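Local structure of phospholipase C-beta (PLC-beta) (Sepia officinalis, 3QR0) at residues I587-G592 and G612-N617; Y622-K625 and M629-L632; L279-E284 and K290-G295; D214-F219 and E284-K289; G58-Q63 and P173-Q178. The protein is a phospholipase C-beta that joins a PH domain, EF-hand-like helices, a TIM barrel formed by X and Y regions, and a C2 domain, with calcium bound in the barrel. All coordinates share one frame; numbering follows the deposited sequence.

The five contacts form three groups. Along the chain they open in the order interaction 5, 4, 3, 1, 2. Interactions 1 and 2 touch, with centres about 11 Å apart: the amine of Lys-625 meets the carbonyl of Gly-592, and helix 605-613 leads on to strand 622-624, which pairs with strand 332-334. Interactions 3 and 4, also about 11 Å apart between centres, alternate along the chain, share Glu-284 and helix 273-288, and touch where Lys-292 NZ bonds to Ser-285 OG. Interaction 5 has its centre about 25 Å from that of interaction 4. Together they range from one buried contact in the Y region to the surface link between the PH domain and the EF-hand region.

Interaction 1: residues I587-G592 and G612-N617; sequences IYWNAG and GVFEYN
Trp-589 swings its indole out from helix 586-589 with CG opposite the carbonyl carbon (chi1 -70°), and Phe-614, with chi1 at -82°, brings its ring round to meet it beside the CG2 methyl of Val-613. The backbones stay well apart, the nearest CA atoms being those of Trp-589 and Val-613 at 11.9 Å, so the contact is made by side chains alone. On the tryptophan side the six-membered ring does the touching. Its CZ2 lies 3.7 Å from CE2 of Phe-614, and its CH2 is 3.9 Å from CG2 of Val-613. The same CH2 is 4.1 Å from CE2 of Phe-614, which places it against both partners at once. The two aromatic planes are inclined at 76° and their centroids are 5.9 Å apart, an oblique meeting of rings. All three residues are buried, and no hydrogen bond passes between the segments. Around them, Leu-623 packs on both Val-613 and Phe-614, while the ring of Tyr-333 meets the indole and its hydroxyl bonds to Trp-589 O. Behind the tryptophan the helix closes in a Schellman motif, in which Gly-592, at positive phi, places its N 3.0 Å from Trp-589 O. This is aromatic and aliphatic core packing between helix 586-589 and the region where helix 605-613 finishes, in the Y half of a TIM barrel.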
# COMPACT_ATOMS: atom_id res chain seq x y z
N ILE A 587 8.44 -4.90 -14.97
CA ILE A 587 9.38 -5.54 -15.91
C ILE A 587 9.23 -7.06 -15.85
O ILE A 587 9.21 -7.74 -16.88
CB ILE A 587 10.86 -5.17 -15.62
CG1 ILE A 587 11.11 -3.68 -15.92
CG2 ILE A 587 11.81 -6.03 -16.46
CD1 ILE A 587 12.43 -3.16 -15.36
N TYR A 588 9.13 -7.59 -14.63
CA TYR A 588 9.09 -9.03 -14.40
C TYR A 588 7.66 -9.57 -14.27
O TYR A 588 7.39 -10.70 -14.68
CB TYR A 588 9.98 -9.39 -13.21
CG TYR A 588 11.39 -8.90 -13.45
CD1 TYR A 588 12.23 -9.58 -14.33
CD2 TYR A 588 11.85 -7.72 -12.89
CE1 TYR A 588 13.51 -9.12 -14.59
CE2 TYR A 588 13.13 -7.25 -13.15
CZ TYR A 588 13.95 -7.96 -14.01
OH TYR A 588 15.22 -7.51 -14.28
N TRP A 589 6.75 -8.77 -13.72
CA TRP A 589 5.33 -9.15 -13.71
C TRP A 589 4.78 -9.33 -15.13
O TRP A 589 3.86 -10.14 -15.34
CB TRP A 589 4.46 -8.12 -12.98
CG TRP A 589 4.66 -8.06 -11.51
CD1 TRP A 589 5.05 -9.07 -10.68
CD2 TRP A 589 4.43 -6.93 -10.67
NE1 TRP A 589 5.10 -8.64 -9.38
CE2 TRP A 589 4.71 -7.32 -9.34
CE3 TRP A 589 4.00 -5.62 -10.91
CZ2 TRP A 589 4.60 -6.45 -8.27
CZ3 TRP A 589 3.89 -4.75 -9.84
CH2 TRP A 589 4.18 -5.18 -8.53
N ASN A 590 5.34 -8.59 -16.08
CA ASN A 590 4.96 -8.72 -17.50
C ASN A 590 5.28 -10.11 -18.08
O ASN A 590 4.64 -10.53 -19.04
CB ASN A 590 5.66 -7.66 -18.36
CG ASN A 590 5.18 -6.24 -18.07
OD1 ASN A 590 4.05 -6.03 -17.62
ND2 ASN A 590 6.04 -5.27 -18.33
N ALA A 591 6.27 -10.79 -17.51
CA ALA A 591 6.62 -12.16 -17.91
C ALA A 591 5.95 -13.22 -17.02
O ALA A 591 6.23 -14.41 -17.14
CB ALA A 591 8.13 -12.34 -17.89
N GLY A 592 5.07 -12.77 -16.13
CA GLY A 592 4.33 -13.68 -15.24
C GLY A 592 5.09 -14.14 -14.01
O GLY A 592 4.63 -15.07 -13.34
N GLY A 612 1.12 0.35 -3.74
CA GLY A 612 -0.11 0.76 -4.40
C GLY A 612 -0.96 -0.37 -4.97
O GLY A 612 -2.17 -0.41 -4.74
N VAL A 613 -0.33 -1.29 -5.69
CA VAL A 613 -1.09 -2.36 -6.35
C VAL A 613 -1.52 -3.45 -5.37
O VAL A 613 -2.62 -3.99 -5.51
CB VAL A 613 -0.33 -3.00 -7.56
CG1 VAL A 613 0.07 -1.91 -8.58
CG2 VAL A 613 0.87 -3.79 -7.12
N PHE A 614 -0.68 -3.75 -4.38
CA PHE A 614 -0.97 -4.80 -3.41
C PHE A 614 -1.89 -4.36 -2.26
O PHE A 614 -2.18 -5.15 -1.36
CB PHE A 614 0.33 -5.43 -2.87
CG PHE A 614 0.92 -6.48 -3.77
CD1 PHE A 614 0.26 -7.67 -4.00
CD2 PHE A 614 2.14 -6.26 -4.41
CE1 PHE A 614 0.79 -8.64 -4.83
CE2 PHE A 614 2.68 -7.23 -5.25
CZ PHE A 614 2.00 -8.42 -5.45
N GLU A 615 -2.36 -3.11 -2.29
CA GLU A 615 -3.44 -2.69 -1.40
C GLU A 615 -4.72 -3.44 -1.77
O GLU A 615 -5.54 -3.74 -0.90
CB GLU A 615 -3.71 -1.19 -1.50
CG GLU A 615 -4.73 -0.72 -0.46
CD GLU A 615 -5.07 0.74 -0.55
OE1 GLU A 615 -4.89 1.35 -1.63
OE2 GLU A 615 -5.52 1.29 0.48
N TYR A 616 -4.88 -3.74 -3.05
CA TYR A 616 -6.09 -4.39 -3.56
C TYR A 616 -6.13 -5.88 -3.20
O TYR A 616 -5.15 -6.44 -2.71
CB TYR A 616 -6.23 -4.15 -5.07
CG TYR A 616 -6.56 -2.70 -5.36
CD1 TYR A 616 -7.88 -2.27 -5.37
CD2 TYR A 616 -5.57 -1.76 -5.60
CE1 TYR A 616 -8.21 -0.95 -5.62
CE2 TYR A 616 -5.88 -0.43 -5.85
CZ TYR A 616 -7.21 -0.04 -5.85
OH TYR A 616 -7.55 1.27 -6.10
N ASN A 617 -7.29 -6.50 -3.42
CA ASN A 617 -7.57 -7.85 -2.96
C ASN A 617 -7.34 -8.00 -1.45
O ASN A 617 -6.66 -8.92 -1.00
CB ASN A 617 -6.78 -8.89 -3.76
CG ASN A 617 -7.40 -10.28 -3.66
OD1 ASN A 617 -8.62 -10.43 -3.69
ND2 ASN A 617 -6.55 -11.30 -3.54

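Interaction 2: residues Y622-K625 and M629-L632; sequences YLLK and MRKL
Where strand 622-624, one half of a two-stranded antiparallel ladder with strand 332-334, gives way to the short, weakly bonded helix 627-630, the chain turns so that Arg-630 and Met-629 come back against Leu-624 and Lys-625. The central bond runs from Arg-630 NE to Lys-625 O, 2.8 Å long and nearly straight, with an N-H...O angle of 167°. The oxygen lies almost in the guanidinium plane, whereas the donor stands above the carbonyl plane, 38° out of it. A weak second bond joins Arg-630 NH2 to the same Lys-625 O at 3.3 Å. The arginine chain is bent at chi3 (-92°), which turns the guanidinium across Leu-624, and CD2 of Leu-624 covers one of its faces at 3.5 Å from NH2 of Arg-630. The aliphatic stems also approach, with CB of Lys-625 4.3 Å from CB of Met-629. Farther along, the lysine amine is linked to the helix by two waters. One is 3.0 Å from Lys-625 NZ and the other 2.9 Å from Lys-625 NZ, and both lie within bonding distance of Met-629 O. The direct partners of that amine are the carbonyl oxygens of Gly-592 and Asn-564. Two carbonyls and two waters thus surround a group with three protons, so these bonds are probably shared, while the arginine grips one backbone oxygen with a short and a weak bond, tying the helix to the residue just after the strand.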
# COMPACT_ATOMS: atom_id res chain seq x y z
N TYR A 622 -1.67 -11.07 -2.37
CA TYR A 622 -1.87 -11.91 -3.56
C TYR A 622 -2.77 -11.22 -4.57
O TYR A 622 -3.85 -10.75 -4.22
CB TYR A 622 -2.51 -13.25 -3.16
CG TYR A 622 -1.54 -14.19 -2.52
CD1 TYR A 622 -1.17 -14.05 -1.19
CD2 TYR A 622 -0.97 -15.24 -3.26
CE1 TYR A 622 -0.26 -14.92 -0.61
CE2 TYR A 622 -0.07 -16.10 -2.69
CZ TYR A 622 0.28 -15.94 -1.37
OH TYR A 622 1.19 -16.81 -0.81
N LEU A 623 -2.32 -11.17 -5.83
CA LEU A 623 -3.12 -10.67 -6.93
C LEU A 623 -3.15 -11.74 -8.02
O LEU A 623 -2.10 -12.26 -8.41
CB LEU A 623 -2.54 -9.38 -7.50
CG LEU A 623 -2.51 -8.16 -6.57
CD1 LEU A 623 -1.62 -7.06 -7.15
CD2 LEU A 623 -3.92 -7.66 -6.34
N LEU A 624 -4.34 -12.07 -8.50
CA LEU A 624 -4.49 -13.07 -9.55
C LEU A 624 -3.98 -12.50 -10.87
O LEU A 624 -4.38 -11.40 -11.27
CB LEU A 624 -5.96 -13.47 -9.68
CG LEU A 624 -6.28 -14.62 -10.65
CD1 LEU A 624 -5.59 -15.89 -10.18
CD2 LEU A 624 -7.79 -14.83 -10.77
N LYS A 625 -3.11 -13.24 -11.55
CA LYS A 625 -2.62 -12.81 -12.87
C LYS A 625 -3.77 -12.77 -13.90
O LYS A 625 -4.75 -13.51 -13.78
CB LYS A 625 -1.49 -13.73 -13.37
CG LYS A 625 -0.20 -13.63 -12.54
CD LYS A 625 1.00 -14.25 -13.26
CE LYS A 625 1.19 -15.70 -12.91
NZ LYS A 625 2.23 -16.37 -13.73
N MET A 629 -2.62 -14.66 -19.22
CA MET A 629 -1.31 -15.08 -18.70
C MET A 629 -1.34 -16.46 -18.06
O MET A 629 -0.28 -17.02 -17.77
CB MET A 629 -0.80 -14.09 -17.64
CG MET A 629 -0.66 -12.65 -18.10
SD MET A 629 0.84 -12.38 -19.04
CE MET A 629 2.08 -12.50 -17.74
N ARG A 630 -2.54 -16.98 -17.80
CA ARG A 630 -2.71 -18.29 -17.19
C ARG A 630 -3.15 -19.36 -18.19
O ARG A 630 -3.14 -20.55 -17.88
CB ARG A 630 -3.73 -18.21 -16.05
CG ARG A 630 -3.31 -17.29 -14.92
CD ARG A 630 -4.30 -17.30 -13.77
NE ARG A 630 -5.31 -16.24 -13.89
CZ ARG A 630 -6.60 -16.43 -14.13
NH1 ARG A 630 -7.11 -17.65 -14.31
NH2 ARG A 630 -7.41 -15.38 -14.20
N LYS A 631 -3.53 -18.94 -19.40
CA LYS A 631 -3.99 -19.89 -20.42
C LYS A 631 -2.81 -20.65 -21.00
O LYS A 631 -1.92 -20.06 -21.62
CB LYS A 631 -4.77 -19.17 -21.53
CG LYS A 631 -6.19 -18.84 -21.13
CD LYS A 631 -7.06 -18.46 -22.33
CE LYS A 631 -8.53 -18.36 -21.91
NZ LYS A 631 -9.38 -17.73 -22.97
N LEU A 632 -2.81 -21.97 -20.81
CA LEU A 632 -1.69 -22.82 -21.20
C LEU A 632 -1.46 -22.89 -22.71
O LEU A 632 -0.33 -23.06 -23.16
CB LEU A 632 -1.89 -24.24 -20.65
CG LEU A 632 -1.88 -24.38 -19.13
CD1 LEU A 632 -2.16 -25.81 -18.73
CD2 LEU A 632 -0.56 -23.92 -18.54
O HOH W 1 2.43 -16.50 -16.72
O HOH W 2 0.16 -18.00 -14.85

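Interaction 3: residues L279-E284 and K290-G295; sequences LINDYE and KGKKKG
In this EF-hand-like region, the loop after helix 273-288 folds back along the helix, and Lys-292 lays its side chain beside Glu-284 and Asn-281. The lysine starts from the crowded position, CG lying between the backbone N and the carbonyl carbon (chi1 71°), and then runs fully extended. Its root packs on the helix, with CB of Lys-292 3.6 Å from CB of Glu-284. One turn back, Asn-281 holds CG opposite its backbone N, which directs the amide oxygen to the lysine tip. Lys-292 NZ donates to Asn-281 OD1 at 3.0 Å, with a C=O...N angle of 132°, and the same amine also bonds to Ser-285 OG. CE of Lys-292 comes alongside, 3.4 Å from OD1 of Asn-281. Glu-284 bends at chi2 (-63°), curling its carboxylate round so that OE2 bonds to Thr-298 OG1. Its OE1, already bonded to Asn-288 ND2, also reaches the loop through a water that is 2.9 Å from Lys-293 N, although the leg from this water to Glu-284 OE1, at 2.8 Å, is weak. Where the loop ends, Gly-295 sits at positive phi, and its C lies 4.2 Å from CG2 of Ile-280.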
# COMPACT_ATOMS: atom_id res chain seq x y z
N LEU A 279 -30.78 9.94 -4.49
CA LEU A 279 -29.44 10.48 -4.25
C LEU A 279 -29.43 12.01 -4.25
O LEU A 279 -28.78 12.64 -3.41
CB LEU A 279 -28.45 9.95 -5.29
CG LEU A 279 -28.08 8.47 -5.20
CD1 LEU A 279 -27.20 8.08 -6.38
CD2 LEU A 279 -27.40 8.12 -3.89
N ILE A 280 -30.14 12.60 -5.22
CA ILE A 280 -30.24 14.05 -5.30
C ILE A 280 -30.82 14.62 -4.00
O ILE A 280 -30.29 15.59 -3.45
CB ILE A 280 -31.06 14.50 -6.53
CG1 ILE A 280 -30.26 14.26 -7.81
CG2 ILE A 280 -31.45 15.98 -6.42
CD1 ILE A 280 -31.06 14.44 -9.09
N ASN A 281 -31.89 14.00 -3.50
CA ASN A 281 -32.48 14.39 -2.22
C ASN A 281 -31.48 14.33 -1.07
O ASN A 281 -31.47 15.21 -0.22
CB ASN A 281 -33.71 13.54 -1.88
CG ASN A 281 -34.33 13.94 -0.55
OD1 ASN A 281 -34.88 15.03 -0.42
ND2 ASN A 281 -34.23 13.06 0.45
N ASP A 282 -30.65 13.29 -1.06
CA ASP A 282 -29.60 13.15 -0.05
C ASP A 282 -28.65 14.34 -0.07
O ASP A 282 -28.39 14.94 0.96
CB ASP A 282 -28.78 11.87 -0.26
CG ASP A 282 -29.53 10.60 0.14
OD1 ASP A 282 -30.44 10.68 0.99
OD2 ASP A 282 -29.19 9.52 -0.40
N TYR A 283 -28.14 14.67 -1.25
CA TYR A 283 -27.11 15.69 -1.37
C TYR A 283 -27.70 17.09 -1.17
O TYR A 283 -27.11 17.92 -0.48
CB TYR A 283 -26.39 15.60 -2.72
CG TYR A 283 -25.93 14.20 -3.10
CD1 TYR A 283 -25.37 13.34 -2.15
CD2 TYR A 283 -26.05 13.73 -4.40
CE1 TYR A 283 -24.94 12.06 -2.49
CE2 TYR A 283 -25.63 12.44 -4.75
CZ TYR A 283 -25.08 11.62 -3.79
OH TYR A 283 -24.66 10.34 -4.12
N GLU A 284 -28.88 17.32 -1.74
CA GLU A 284 -29.57 18.59 -1.59
C GLU A 284 -30.07 18.83 -0.17
O GLU A 284 -30.09 19.97 0.28
CB GLU A 284 -30.73 18.70 -2.59
CG GLU A 284 -30.26 18.96 -4.00
CD GLU A 284 -29.53 20.28 -4.13
OE1 GLU A 284 -30.04 21.30 -3.60
OE2 GLU A 284 -28.45 20.31 -4.77
N LYS A 290 -34.46 22.51 3.42
CA LYS A 290 -35.79 22.67 2.84
C LYS A 290 -35.80 23.66 1.67
O LYS A 290 -36.86 23.91 1.07
CB LYS A 290 -36.81 23.06 3.91
CG LYS A 290 -36.96 21.99 4.99
CD LYS A 290 -38.01 22.37 6.02
CE LYS A 290 -38.13 21.32 7.12
NZ LYS A 290 -39.17 21.71 8.13
N GLY A 291 -34.63 24.22 1.35
CA GLY A 291 -34.41 24.90 0.07
C GLY A 291 -34.26 23.95 -1.10
O GLY A 291 -34.24 24.39 -2.26
N LYS A 292 -34.14 22.65 -0.82
CA LYS A 292 -34.03 21.64 -1.88
C LYS A 292 -35.28 21.58 -2.74
O LYS A 292 -36.39 21.85 -2.26
CB LYS A 292 -33.76 20.25 -1.29
CG LYS A 292 -34.96 19.63 -0.56
CD LYS A 292 -34.55 18.45 0.31
CE LYS A 292 -35.75 17.93 1.11
NZ LYS A 292 -35.39 16.80 2.01
N LYS A 293 -35.09 21.23 -4.01
CA LYS A 293 -36.18 21.00 -4.95
C LYS A 293 -36.06 19.58 -5.47
O LYS A 293 -34.97 19.13 -5.83
CB LYS A 293 -36.09 21.98 -6.12
CG LYS A 293 -36.21 23.44 -5.73
CD LYS A 293 -35.68 24.36 -6.82
CE LYS A 293 -35.57 25.79 -6.33
NZ LYS A 293 -35.05 26.70 -7.39
N LYS A 294 -37.19 18.88 -5.52
CA LYS A 294 -37.24 17.48 -5.95
C LYS A 294 -36.61 17.31 -7.33
O LYS A 294 -36.93 18.05 -8.26
CB LYS A 294 -38.68 16.99 -5.99
CG LYS A 294 -38.83 15.48 -6.10
CD LYS A 294 -40.29 15.05 -5.96
CE LYS A 294 -40.39 13.60 -5.55
NZ LYS A 294 -41.80 13.11 -5.53
N GLY A 295 -35.71 16.34 -7.46
CA GLY A 295 -35.07 16.03 -8.73
C GLY A 295 -34.28 17.18 -9.33
O GLY A 295 -34.19 17.30 -10.55
O HOH W 3 -32.43 21.43 -5.09

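Interaction 4: residues D214-F219 and E284-K289; sequences DFDTFF and ESAVNK
Two helix ends draw together here, the CA atoms of Asp-216 and Ala-286 coming within 5.8 Å, while Lys-289 turns out of the second helix at positive phi. Its side chain, bent at chi2 (-79°) and chi4 (-63°), doubles back over the helix end and makes a salt bridge, with NZ of Lys-289 2.7 Å from OD2 of Asp-216. The amine meets that oxygen on the anti side, 30° out of the carboxylate plane. It is gripped a second time by the helix it leaves, since Lys-289 NZ also donates to Ser-285 O at 3.0 Å. Asp-216 lies against Ala-286 as well, its OD1 3.9 Å from the CB of Ala-286. A turn farther on, CE2 of Phe-219 approaches CG2 of Val-287 at 3.9 Å, and Tyr-304 packs on both of these residues. Each helix has its own fastening. Asp-214, the N-cap, accepts from Thr-217 N through OD2 at 2.9 Å, and on the other helix Asn-288 ND2 donates to Glu-284 OE1 at 2.7 Å. The arrangement is a helix-helix contact between helices 215-225 and 273-288, which joins two successive parts of the EF-hand-like region.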
# COMPACT_ATOMS: atom_id res chain seq x y z
N ASP A 214 -22.43 21.88 13.53
CA ASP A 214 -22.87 20.64 12.88
C ASP A 214 -22.08 20.40 11.59
O ASP A 214 -21.53 21.33 11.01
CB ASP A 214 -24.37 20.71 12.56
CG ASP A 214 -24.72 21.87 11.64
OD1 ASP A 214 -24.78 23.03 12.12
OD2 ASP A 214 -24.93 21.63 10.43
N PHE A 215 -22.05 19.15 11.13
CA PHE A 215 -21.25 18.80 9.95
C PHE A 215 -21.71 19.51 8.67
O PHE A 215 -20.88 19.92 7.86
CB PHE A 215 -21.21 17.29 9.72
CG PHE A 215 -20.37 16.90 8.54
CD1 PHE A 215 -18.98 17.03 8.58
CD2 PHE A 215 -20.95 16.43 7.36
CE1 PHE A 215 -18.20 16.69 7.49
CE2 PHE A 215 -20.17 16.09 6.26
CZ PHE A 215 -18.79 16.22 6.33
N ASP A 216 -23.02 19.65 8.47
CA ASP A 216 -23.51 20.26 7.24
C ASP A 216 -23.12 21.73 7.14
O ASP A 216 -22.81 22.22 6.05
CB ASP A 216 -25.02 20.07 7.08
CG ASP A 216 -25.39 18.64 6.71
OD1 ASP A 216 -24.50 17.87 6.31
OD2 ASP A 216 -26.59 18.28 6.81
N THR A 217 -23.10 22.42 8.27
CA THR A 217 -22.57 23.79 8.33
C THR A 217 -21.05 23.78 8.16
O THR A 217 -20.48 24.69 7.55
CB THR A 217 -22.95 24.48 9.64
OG1 THR A 217 -24.36 24.36 9.85
CG2 THR A 217 -22.56 25.95 9.61
N PHE A 218 -20.39 22.75 8.69
CA PHE A 218 -18.95 22.56 8.45
C PHE A 218 -18.65 22.38 6.96
O PHE A 218 -17.62 22.84 6.47
CB PHE A 218 -18.39 21.39 9.27
CG PHE A 218 -16.88 21.35 9.33
CD1 PHE A 218 -16.17 22.42 9.86
CD2 PHE A 218 -16.18 20.25 8.88
CE1 PHE A 218 -14.77 22.39 9.93
CE2 PHE A 218 -14.78 20.21 8.95
CZ PHE A 218 -14.08 21.28 9.47
N PHE A 219 -19.55 21.72 6.22
CA PHE A 219 -19.40 21.62 4.76
C PHE A 219 -19.60 22.98 4.09
O PHE A 219 -18.91 23.31 3.13
CB PHE A 219 -20.34 20.59 4.14
CG PHE A 219 -20.09 20.37 2.67
CD1 PHE A 219 -18.97 19.67 2.24
CD2 PHE A 219 -20.94 20.91 1.71
CE1 PHE A 219 -18.72 19.47 0.89
CE2 PHE A 219 -20.70 20.72 0.34
CZ PHE A 219 -19.58 20.00 -0.06
N GLU A 284 -28.88 17.32 -1.74
CA GLU A 284 -29.57 18.59 -1.59
C GLU A 284 -30.07 18.83 -0.17
O GLU A 284 -30.09 19.97 0.28
CB GLU A 284 -30.73 18.70 -2.59
CG GLU A 284 -30.26 18.96 -4.00
CD GLU A 284 -29.53 20.28 -4.13
OE1 GLU A 284 -30.04 21.30 -3.60
OE2 GLU A 284 -28.45 20.31 -4.77
N SER A 285 -30.45 17.77 0.53
CA SER A 285 -30.78 17.86 1.96
C SER A 285 -29.58 18.38 2.76
O SER A 285 -29.73 19.30 3.57
CB SER A 285 -31.19 16.49 2.51
OG SER A 285 -32.44 16.09 1.97
N ALA A 286 -28.41 17.80 2.51
CA ALA A 286 -27.17 18.19 3.19
C ALA A 286 -26.74 19.63 2.89
O ALA A 286 -26.25 20.32 3.78
CB ALA A 286 -26.04 17.22 2.82
N VAL A 287 -26.94 20.08 1.65
CA VAL A 287 -26.44 21.39 1.23
C VAL A 287 -27.48 22.52 1.30
O VAL A 287 -27.12 23.65 1.63
CB VAL A 287 -25.85 21.30 -0.19
CG1 VAL A 287 -25.61 22.69 -0.77
CG2 VAL A 287 -24.56 20.49 -0.17
N ASN A 288 -28.75 22.23 0.99
CA ASN A 288 -29.80 23.26 0.94
C ASN A 288 -31.00 23.05 1.87
O ASN A 288 -31.87 23.94 1.96
CB ASN A 288 -30.30 23.42 -0.50
CG ASN A 288 -29.30 24.15 -1.39
OD1 ASN A 288 -28.74 25.16 -0.99
ND2 ASN A 288 -29.08 23.63 -2.59
N LYS A 289 -31.06 21.91 2.56
CA LYS A 289 -32.16 21.59 3.48
C LYS A 289 -33.53 21.79 2.80
O LYS A 289 -33.73 21.30 1.70
CB LYS A 289 -32.01 22.38 4.78
CG LYS A 289 -30.78 22.00 5.60
CD LYS A 289 -31.00 20.70 6.37
CE LYS A 289 -29.76 20.30 7.17
NZ LYS A 289 -28.60 20.01 6.28

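Interaction 5: residues G58-Q63 and P173-Q178; sequences GKEDTQ and PVKAIQ
Glu-60 and Lys-175 reach towards each other from exposed positions, and their salt bridge is the one direct contact between the two segments. Lys-175 NZ donates to Glu-60 OE2 over 3.0 Å, and it comes to that oxygen from above the carboxylate plane, 49° out of it. The other oxygen is the more distant, with Glu-60 OE1 4.0 Å from Lys-175 NZ, so the pairing is one-armed and not bidentate. Both chains are extended beyond CG, and each has CG anti to its backbone N (chi1 178° in Glu-60, -178° in Lys-175). Extension lets the two arms meet at their ends; they cross at about a right angle, and only 65 Å² of surface is buried. The next acid along, Asp-61, is not in contact with this lysine, its OD1 lying 6.1 Å from Lys-175 NZ; its OD2 instead pairs with Lys-179 on the same helix. Thr-62 OG1 is satisfied by Val-165 O, a further tie between the loop and the EF-hand side. At the start of the helix the carbonyl of Pro-173, the N-cap residue, takes up Ala-176 N at 3.0 Å and, more weakly, Ile-177 N at 3.3 Å. Gln-178 N bonds to Val-174 O at 3.0 Å. Both residues of the bridge are exposed, so solvent would probably screen it, and Glu-60 also touches a crystal neighbour that may affect its pose. The contact is a surface salt bridge between domains, from the loop before strand 63-66, an outermost strand of the PH-domain sheet, to the first turn of helix 174-181 in the EF-hand region.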
# COMPACT_ATOMS: atom_id res chain seq x y z
N GLY A 58 -1.72 20.27 32.24
CA GLY A 58 -0.78 21.38 32.06
C GLY A 58 -0.33 21.60 30.62
O GLY A 58 0.33 22.60 30.35
N LYS A 59 -0.65 20.68 29.72
CA LYS A 59 -0.34 20.84 28.30
C LYS A 59 -1.53 21.50 27.61
O LYS A 59 -2.67 21.08 27.80
CB LYS A 59 -0.05 19.50 27.63
CG LYS A 59 1.23 18.83 28.11
CD LYS A 59 2.44 19.28 27.34
CE LYS A 59 2.63 18.47 26.07
NZ LYS A 59 3.92 18.78 25.43
N GLU A 60 -1.25 22.52 26.81
CA GLU A 60 -2.28 23.29 26.12
C GLU A 60 -3.06 22.44 25.12
O GLU A 60 -4.29 22.41 25.15
CB GLU A 60 -1.64 24.49 25.41
CG GLU A 60 -2.58 25.37 24.61
CD GLU A 60 -1.88 26.64 24.13
OE1 GLU A 60 -1.46 27.45 24.99
OE2 GLU A 60 -1.77 26.83 22.90
N ASP A 61 -2.33 21.74 24.26
CA ASP A 61 -2.94 20.92 23.22
C ASP A 61 -3.26 19.51 23.71
O ASP A 61 -2.46 18.88 24.41
CB ASP A 61 -2.03 20.85 21.98
CG ASP A 61 -1.99 22.16 21.20
OD1 ASP A 61 -2.37 23.21 21.75
OD2 ASP A 61 -1.59 22.14 20.01
N THR A 62 -4.44 19.03 23.34
CA THR A 62 -4.77 17.63 23.52
C THR A 62 -3.81 16.81 22.67
O THR A 62 -3.53 17.17 21.52
CB THR A 62 -6.21 17.35 23.07
OG1 THR A 62 -7.12 18.07 23.92
CG2 THR A 62 -6.52 15.85 23.13
N GLN A 63 -3.29 15.73 23.25
CA GLN A 63 -2.35 14.86 22.58
C GLN A 63 -3.14 13.87 21.75
O GLN A 63 -4.25 13.50 22.11
CB GLN A 63 -1.48 14.12 23.60
CG GLN A 63 -0.72 15.05 24.53
CD GLN A 63 0.20 15.98 23.79
OE1 GLN A 63 -0.07 17.17 23.65
NE2 GLN A 63 1.29 15.44 23.28
N PRO A 173 -12.51 25.80 19.69
CA PRO A 173 -11.75 27.04 19.56
C PRO A 173 -11.35 27.33 18.11
O PRO A 173 -10.98 26.40 17.38
CB PRO A 173 -10.51 26.82 20.45
CG PRO A 173 -10.42 25.37 20.68
CD PRO A 173 -11.76 24.75 20.41
N VAL A 174 -11.45 28.59 17.70
CA VAL A 174 -11.05 29.01 16.35
C VAL A 174 -9.57 28.71 16.13
O VAL A 174 -9.16 28.30 15.05
CB VAL A 174 -11.32 30.51 16.11
CG1 VAL A 174 -10.71 30.96 14.77
CG2 VAL A 174 -12.81 30.81 16.15
N LYS A 175 -8.78 28.93 17.18
CA LYS A 175 -7.37 28.56 17.22
C LYS A 175 -7.13 27.12 16.75
O LYS A 175 -6.17 26.84 16.02
CB LYS A 175 -6.84 28.75 18.65
CG LYS A 175 -5.37 28.47 18.85
CD LYS A 175 -4.93 28.96 20.23
CE LYS A 175 -3.49 28.60 20.52
NZ LYS A 175 -3.00 29.27 21.76
N ALA A 176 -8.01 26.20 17.16
CA ALA A 176 -7.88 24.79 16.81
C ALA A 176 -8.21 24.54 15.33
O ALA A 176 -7.59 23.70 14.69
CB ALA A 176 -8.78 23.94 17.70
N ILE A 177 -9.18 25.29 14.80
CA ILE A 177 -9.57 25.17 13.40
C ILE A 177 -8.43 25.61 12.50
O ILE A 177 -8.10 24.93 11.53
CB ILE A 177 -10.83 26.02 13.07
CG1 ILE A 177 -12.00 25.63 13.97
CG2 ILE A 177 -11.21 25.84 11.61
CD1 ILE A 177 -13.23 26.49 13.79
N GLN A 178 -7.81 26.75 12.82
CA GLN A 178 -6.70 27.27 12.03
C GLN A 178 -5.46 26.37 12.07
O GLN A 178 -4.86 26.10 11.03
CB GLN A 178 -6.34 28.69 12.47
CG GLN A 178 -7.29 29.75 11.92
CD GLN A 178 -7.07 31.12 12.52
OE1 GLN A 178 -6.50 31.26 13.60
NE2 GLN A 178 -7.54 32.15 11.82